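Local coordinates for protein gamma-glutamyltranspeptidase (Streptomyces lincolnensis, PDB 6J3A) that probably transfers or hydrolyses gamma-glutamyl groups as an LmbA-like member of the N-terminal nucleophile gamma-glutamyltranspeptidase family, at residues V80-A85 with T458-T463; D96-P99 with L104-A107; R231-T236 with S445-P450. All coordinates share one frame; numbering follows the deposited sequence.

Contact 1: residues V80-A85 with T458-T463; sequences VAPAGA and TRLQMT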
loop_
_atom_site.group_PDB
_atom_site.type_symbol
_atom_site.label_atom_id
_atom_site.label_comp_id
_atom_site.label_asym_id
_atom_site.label_seq_id
_atom_site.Cartn_x
_atom_site.Cartn_y
_atom_site.Cartn_z
ATOM N N VAL A 80 -11.560 31.959 12.032
ATOM C CA VAL A 80 -12.237 33.183 11.575
ATOM C C VAL A 80 -11.257 34.309 11.234
ATOM O O VAL A 80 -10.073 34.258 11.578
ATOM C CB VAL A 80 -13.265 33.714 12.615
ATOM C CG1 VAL A 80 -14.411 32.729 12.787
ATOM C CG2 VAL A 80 -12.618 34.041 13.967
ATOM N N ALA A 81 -11.783 35.328 10.561
ATOM C CA ALA A 81 -11.074 36.584 10.354
ATOM C C ALA A 81 -10.835 37.297 11.690
ATOM O O ALA A 81 -11.658 37.184 12.615
ATOM C CB ALA A 81 -11.854 37.486 9.416
ATOM N N PRO A 82 -9.699 38.019 11.809
ATOM C CA PRO A 82 -9.505 38.763 13.058
ATOM C C PRO A 82 -10.484 39.930 13.211
ATOM O O PRO A 82 -11.008 40.450 12.218
ATOM C CB PRO A 82 -8.052 39.257 12.972
ATOM C CG PRO A 82 -7.398 38.417 11.924
ATOM C CD PRO A 82 -8.478 37.985 10.981
ATOM N N ALA A 83 -10.704 40.325 14.460
ATOM C CA ALA A 83 -11.563 41.453 14.819
ATOM C C ALA A 83 -11.302 42.735 13.996
ATOM O O ALA A 83 -12.245 43.476 13.688
ATOM C CB ALA A 83 -11.435 41.733 16.311
ATOM N N GLY A 84 -10.039 42.980 13.631
ATOM C CA GLY A 84 -9.653 44.146 12.803
ATOM C C GLY A 84 -9.567 43.938 11.286
ATOM O O GLY A 84 -9.067 44.809 10.557
ATOM N N ALA A 85 -10.065 42.804 10.806
ATOM C CA ALA A 85 -9.891 42.420 9.411
ATOM C C ALA A 85 -11.105 42.811 8.606
ATOM O O ALA A 85 -11.903 41.955 8.229
ATOM C CB ALA A 85 -9.639 40.927 9.300
ATOM N N THR A 458 -3.238 31.154 5.266
ATOM C CA THR A 458 -3.588 32.134 4.239
ATOM C C THR A 458 -5.028 31.980 3.727
ATOM O O THR A 458 -5.303 32.254 2.550
ATOM C CB THR A 458 -2.645 32.004 3.033
ATOM O OG1 THR A 458 -2.713 30.668 2.518
ATOM C CG2 THR A 458 -1.199 32.347 3.421
ATOM N N ARG A 459 -5.947 31.562 4.601
ATOM C CA ARG A 459 -7.299 31.187 4.145
ATOM C C ARG A 459 -8.212 32.381 3.878
ATOM O O ARG A 459 -9.138 32.274 3.074
ATOM C CB ARG A 459 -7.966 30.212 5.115
ATOM C CG ARG A 459 -9.148 29.409 4.553
ATOM C CD ARG A 459 -8.786 28.464 3.416
ATOM N NE ARG A 459 -7.735 27.527 3.804
ATOM C CZ ARG A 459 -7.220 26.578 3.032
ATOM N NH1 ARG A 459 -7.644 26.404 1.786
ATOM N NH2 ARG A 459 -6.253 25.800 3.513
ATOM N N LEU A 460 -7.940 33.523 4.508
ATOM C CA LEU A 460 -8.692 34.758 4.201
ATOM C C LEU A 460 -8.588 35.186 2.739
ATOM O O LEU A 460 -9.381 36.003 2.281
ATOM C CB LEU A 460 -8.282 35.918 5.115
ATOM C CG LEU A 460 -8.451 35.663 6.614
ATOM C CD1 LEU A 460 -8.027 36.870 7.429
ATOM C CD2 LEU A 460 -9.886 35.315 6.947
ATOM N N GLN A 461 -7.636 34.619 2.004
ATOM C CA GLN A 461 -7.525 34.861 0.567
ATOM C C GLN A 461 -8.775 34.532 -0.232
ATOM O O GLN A 461 -8.955 35.050 -1.329
ATOM C CB GLN A 461 -6.310 34.141 -0.020
ATOM C CG GLN A 461 -6.501 32.683 -0.382
ATOM C CD GLN A 461 -5.244 32.109 -0.985
ATOM O OE1 GLN A 461 -4.987 32.268 -2.183
ATOM N NE2 GLN A 461 -4.436 31.456 -0.157
ATOM N N MET A 462 -9.619 33.666 0.319
ATOM C CA MET A 462 -10.830 33.205 -0.342
ATOM C C MET A 462 -12.056 34.101 -0.150
ATOM O O MET A 462 -13.054 33.933 -0.851
ATOM C CB MET A 462 -11.131 31.787 0.135
ATOM C CG MET A 462 -9.928 30.855 0.002
ATOM S SD MET A 462 -10.362 29.113 -0.026
ATOM C CE MET A 462 -8.826 28.443 -0.624
ATOM N N THR A 463 -11.975 35.057 0.770
ATOM C CA THR A 463 -13.025 36.058 0.951
ATOM C C THR A 463 -12.938 37.119 -0.137
ATOM O O THR A 463 -12.006 37.136 -0.942
ATOM C CB THR A 463 -12.876 36.781 2.293
ATOM O OG1 THR A 463 -11.607 37.439 2.329
ATOM C CG2 THR A 463 -12.976 35.811 3.448
#
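The pyrrolidine ring of P82 meets L460 at a single corner: CD1 of the leucine stops 3.8 Å from ring atom CD, while T244, from another loop, also packs on this proline. The flat group nearby, the Q461 amide, plays no part across the contact and serves its own segment. Its NE2 donates to T458 O at 3.0 Å, with that oxygen lying 16° out of the amide plane, and its OE1 accepts from Y548 N, so one bond from NE2 and one to OE1 fix which way the amide is turned. Between the segments the interaction is purely apolar and rests on one forked side chain. While CD1 goes to P82, CD2 settles against A81, 3.8 Å from both its CA and its CB. With CG beside the backbone N (chi1 -58°), L460 projects from its turn so that the two methyls straddle the junction of A81 and P82. Y90 of helix 87-92 adds an aromatic neighbour to L460 and to A85. The leucine is presented by a short 3-10 segment, 459-462, whose end is tied down by T463: its OG1 donates to L460 O at 2.6 Å, in the carbonyl plane, and its backbone N donates to the same oxygen. On the other side, P82 to A85 form a type I beta turn closed by A85 N to P82 O at 2.9 Å, and D249 receives A83 N. A leucine from a 3-10 turn thus docks on a proline-containing beta turn, joining the loop after strand 73-77 to one beyond the unmodelled residues 384-420, probably the two portions separated by self-cleavage in the gamma-glutamyltranspeptidase fold.

Contact 2: residues D96-P99 with L104-A107; sequences DLVP and LAAA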
loop_
_atom_site.group_PDB
_atom_site.type_symbol
_atom_site.label_atom_id
_atom_site.label_comp_id
_atom_site.label_asym_id
_atom_site.label_seq_id
_atom_site.Cartn_x
_atom_site.Cartn_y
_atom_site.Cartn_z
ATOM N N ASP A 96 -7.293 45.249 -3.871
ATOM C CA ASP A 96 -8.578 44.845 -4.457
ATOM C C ASP A 96 -8.950 43.413 -4.087
ATOM O O ASP A 96 -10.121 43.100 -3.901
ATOM C CB ASP A 96 -8.537 45.017 -5.978
ATOM C CG ASP A 96 -8.741 46.460 -6.406
ATOM O OD1 ASP A 96 -8.563 47.393 -5.580
ATOM O OD2 ASP A 96 -9.088 46.657 -7.587
ATOM N N LEU A 97 -7.937 42.559 -3.994
ATOM C CA LEU A 97 -8.081 41.185 -3.542
ATOM C C LEU A 97 -7.273 41.014 -2.271
ATOM O O LEU A 97 -6.307 41.746 -2.034
ATOM C CB LEU A 97 -7.545 40.231 -4.604
ATOM C CG LEU A 97 -8.200 40.339 -5.983
ATOM C CD1 LEU A 97 -7.330 39.705 -7.059
ATOM C CD2 LEU A 97 -9.576 39.692 -5.957
ATOM N N VAL A 98 -7.664 40.041 -1.456
ATOM C CA VAL A 98 -6.843 39.627 -0.328
ATOM C C VAL A 98 -5.594 38.954 -0.903
ATOM O O VAL A 98 -5.702 38.140 -1.817
ATOM C CB VAL A 98 -7.584 38.654 0.599
ATOM C CG1 VAL A 98 -6.651 38.105 1.682
ATOM C CG2 VAL A 98 -8.780 39.339 1.241
ATOM N N PRO A 99 -4.408 39.302 -0.384
ATOM C CA PRO A 99 -3.190 38.689 -0.918
ATOM C C PRO A 99 -3.106 37.166 -0.739
ATOM O O PRO A 99 -3.628 36.621 0.233
ATOM C CB PRO A 99 -2.070 39.368 -0.117
ATOM C CG PRO A 99 -2.651 40.632 0.407
ATOM C CD PRO A 99 -4.117 40.382 0.579
ATOM N N LEU A 104 -1.757 39.233 6.322
ATOM C CA LEU A 104 -3.125 39.714 6.024
ATOM C C LEU A 104 -4.066 38.586 5.572
ATOM O O LEU A 104 -5.275 38.699 5.732
ATOM C CB LEU A 104 -3.139 40.825 4.960
ATOM C CG LEU A 104 -2.637 42.220 5.339
ATOM C CD1 LEU A 104 -2.514 43.056 4.074
ATOM C CD2 LEU A 104 -3.564 42.892 6.337
ATOM N N ALA A 105 -3.511 37.524 4.996
ATOM C CA ALA A 105 -4.295 36.367 4.543
ATOM C C ALA A 105 -4.588 35.345 5.654
ATOM O O ALA A 105 -5.467 34.495 5.500
ATOM C CB ALA A 105 -3.601 35.694 3.365
ATOM N N ALA A 106 -3.860 35.427 6.764
ATOM C CA ALA A 106 -4.045 34.495 7.898
ATOM C C ALA A 106 -5.395 34.641 8.596
ATOM O O ALA A 106 -5.715 35.716 9.112
ATOM C CB ALA A 106 -2.933 34.676 8.923
ATOM N N ALA A 107 -6.171 33.560 8.617
ATOM C CA ALA A 107 -7.314 33.468 9.525
ATOM C C ALA A 107 -6.774 33.020 10.874
ATOM O O ALA A 107 -5.623 32.598 10.960
ATOM C CB ALA A 107 -8.333 32.477 8.998
#
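V98 reaches A105 because its chi1 of 173° sets CG1 opposite the backbone N and aims that branch across the gap, while CG2 turns back beside the N. L104 is nearly extended at its end (chi2 170°), which carries CD1 out to the ring of P99. The resulting touches are loose. V98 CG1 lies 4.1 Å from A105 CA and 4.2 Å from A105 CB, and P99 CG is 4.4 Å from L104 CD1. A tighter approach comes from the backbone: P99 O stands 3.3 Å from the methyl CB of A105, the C=O...CB angle being about 151°, so the carbonyl is aimed nearly head-on at the methyl. The two segments are the arms of one loop, between helix 87-92 and helix 111-122, folded back so that P99 and A105 have CA atoms 6.0 Å apart. Around them, T463 and L465 also pack on V98, and the Y90 hydroxyl donates a hydrogen bond to L104 O. All four touching residues are buried, yet no hydrogen bond crosses between the arms. The loop is therefore closed by hydrophobic packing with one close carbonyl-methyl contact, and the polar backbone of the L104-A105 arm finds partners in other parts of the chain instead.

Contact 3: residues R231-T236 with S445-P450; sequences RPTMDT and SNPVVP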
loop_
_atom_site.group_PDB
_atom_site.type_symbol
_atom_site.label_atom_id
_atom_site.label_comp_id
_atom_site.label_asym_id
_atom_site.label_seq_id
_atom_site.Cartn_x
_atom_site.Cartn_y
_atom_site.Cartn_z
ATOM N N ARG A 231 4.708 41.764 12.467
ATOM C CA ARG A 231 5.962 42.123 11.782
ATOM C C ARG A 231 5.713 42.375 10.285
ATOM O O ARG A 231 5.177 41.502 9.614
ATOM C CB ARG A 231 7.019 41.017 11.963
ATOM C CG ARG A 231 7.758 41.080 13.300
ATOM C CD ARG A 231 9.057 40.280 13.295
ATOM N NE ARG A 231 8.821 38.884 13.656
ATOM C CZ ARG A 231 9.145 38.289 14.813
ATOM N NH1 ARG A 231 9.768 38.949 15.795
ATOM N NH2 ARG A 231 8.849 36.995 14.995
ATOM N N PRO A 232 6.092 43.572 9.762
ATOM C CA PRO A 232 5.954 43.869 8.326
ATOM C C PRO A 232 6.560 42.786 7.443
ATOM O O PRO A 232 7.746 42.481 7.546
ATOM C CB PRO A 232 6.689 45.203 8.166
ATOM C CG PRO A 232 6.503 45.875 9.482
ATOM C CD PRO A 232 6.473 44.783 10.522
ATOM N N THR A 233 5.719 42.198 6.604
ATOM C CA THR A 233 6.084 41.034 5.822
ATOM C C THR A 233 5.706 41.270 4.370
ATOM O O THR A 233 4.585 41.665 4.070
ATOM C CB THR A 233 5.341 39.797 6.348
ATOM O OG1 THR A 233 5.584 39.657 7.750
ATOM C CG2 THR A 233 5.781 38.532 5.642
ATOM N N MET A 234 6.648 41.015 3.475
ATOM C CA MET A 234 6.390 41.086 2.049
ATOM C C MET A 234 5.303 40.078 1.687
ATOM O O MET A 234 5.238 38.987 2.266
ATOM C CB MET A 234 7.664 40.757 1.289
ATOM C CG MET A 234 7.548 40.688 -0.230
ATOM S SD MET A 234 7.131 42.282 -0.932
ATOM C CE MET A 234 8.688 43.158 -0.778
ATOM N N ASP A 235 4.457 40.451 0.731
ATOM C CA ASP A 235 3.450 39.533 0.211
ATOM C C ASP A 235 3.300 39.662 -1.308
ATOM O O ASP A 235 4.132 40.296 -1.950
ATOM C CB ASP A 235 2.134 39.735 0.962
ATOM C CG ASP A 235 1.513 41.092 0.725
ATOM O OD1 ASP A 235 1.664 41.684 -0.364
ATOM O OD2 ASP A 235 0.828 41.551 1.650
ATOM N N THR A 236 2.255 39.054 -1.874
ATOM C CA THR A 236 2.002 39.092 -3.326
ATOM C C THR A 236 1.765 40.496 -3.925
ATOM O O THR A 236 1.974 40.687 -5.126
ATOM C CB THR A 236 0.793 38.207 -3.715
ATOM O OG1 THR A 236 -0.340 38.547 -2.909
ATOM C CG2 THR A 236 1.111 36.724 -3.542
ATOM N N SER A 445 3.983 30.325 1.680
ATOM C CA SER A 445 3.054 31.471 1.708
ATOM C C SER A 445 3.051 32.347 2.979
ATOM O O SER A 445 2.355 33.358 3.012
ATOM C CB SER A 445 1.641 30.974 1.392
ATOM O OG SER A 445 1.594 30.367 0.101
ATOM N N ASN A 446 3.828 31.983 3.998
ATOM C CA ASN A 446 4.144 32.901 5.096
ATOM C C ASN A 446 5.527 32.605 5.655
ATOM O O ASN A 446 5.987 31.462 5.630
ATOM C CB ASN A 446 3.104 32.829 6.225
ATOM C CG ASN A 446 2.057 33.933 6.140
ATOM O OD1 ASN A 446 2.375 35.118 6.198
ATOM N ND2 ASN A 446 0.796 33.541 6.033
ATOM N N PRO A 447 6.195 33.637 6.182
ATOM C CA PRO A 447 7.448 33.364 6.861
ATOM C C PRO A 447 7.217 32.497 8.103
ATOM O O PRO A 447 6.203 32.647 8.788
ATOM C CB PRO A 447 7.921 34.762 7.279
ATOM C CG PRO A 447 6.651 35.523 7.488
ATOM C CD PRO A 447 5.752 35.028 6.388
ATOM N N VAL A 448 8.155 31.604 8.372
ATOM C CA VAL A 448 8.146 30.823 9.593
ATOM C C VAL A 448 8.138 31.716 10.831
ATOM O O VAL A 448 8.909 32.663 10.941
ATOM C CB VAL A 448 9.363 29.871 9.647
ATOM C CG1 VAL A 448 9.577 29.287 11.048
ATOM C CG2 VAL A 448 9.175 28.745 8.639
ATOM N N VAL A 449 7.254 31.387 11.760
ATOM C CA VAL A 449 7.290 31.947 13.104
ATOM C C VAL A 449 8.527 31.364 13.801
ATOM O O VAL A 449 8.520 30.193 14.196
ATOM C CB VAL A 449 6.012 31.612 13.905
ATOM C CG1 VAL A 449 6.046 32.283 15.278
ATOM C CG2 VAL A 449 4.743 32.006 13.138
ATOM N N PRO A 450 9.594 32.181 13.955
ATOM C CA PRO A 450 10.923 31.621 14.242
ATOM C C PRO A 450 10.981 30.733 15.492
ATOM O O PRO A 450 11.614 29.672 15.440
ATOM C CB PRO A 450 11.834 32.857 14.367
ATOM C CG PRO A 450 10.933 34.015 14.582
ATOM C CD PRO A 450 9.573 33.654 14.052
#
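Apolar packing is carried by T233 and P447. The methyl CG2 of the threonine sits 3.6 Å from both CD and CG of the proline ring, so that it bears on the bond between them. It gets there because CG2 lies opposite the backbone N, which leaves OG1 beside that N (chi1 -54°) and turned back toward its own segment. A second contact, of a plain van der Waals kind, sets a charged group against a ring: R231 NH2 lies 3.5 Å from P450 CD and 3.7 Å from P450 CG, the guanidinium standing obliquely to the proline. The arginine chain bends at chi3 (-87°) on its way there. R231 also touches a crystal neighbour, and its pose may owe something to the lattice.

The backbones themselves do not pair. T233 and M234 form a two-residue strand that hydrogen-bonds, antiparallel, to strand 240-241, with T233 matched to H241; segment 445-450 holds a weakly bonded strand at about 448-449, alongside 454-455. Two small hairpin-like pairs are thus bridged by side chains alone, at a place where helices 220-229 and 164-170 close over the prolines: Q228 and T165 each pack on both P447 and P450.

Hydrogen bonding stays within or beyond the segments. T233 OG1 donates to R231 O at 2.7 Å, from 34° off the carbonyl plane, which helps hold the hydroxyl and so, probably, the direction of the methyl. W163 packs on T233 while its NE1 donates to M234 O, and N446 ND2 gives a hydrogen bond to L456 O.

In the fold
Contacts 1 and 2 are practically one unit, their centres about 6 Å apart: L460 N probably donates to A105 O at 2.8 Å, and V98 CG1 packs 3.5 Å from L460 O. Contact 3 lies farther out, its centre about 12 Å from that of contact 2 and 16 Å from that of contact 1. P99 CB meets T236 OG1 at 3.4 Å, and T458 CG2 lies 3.5 Å from N446 ND2. Contacts 1 and 3 both span unmodelled residues 384-420; relatives are cleaved just before the threonine that becomes the N-terminal nucleophile, here probably near the end of this gap. If this chain is processed likewise, both contacts join the two resulting portions.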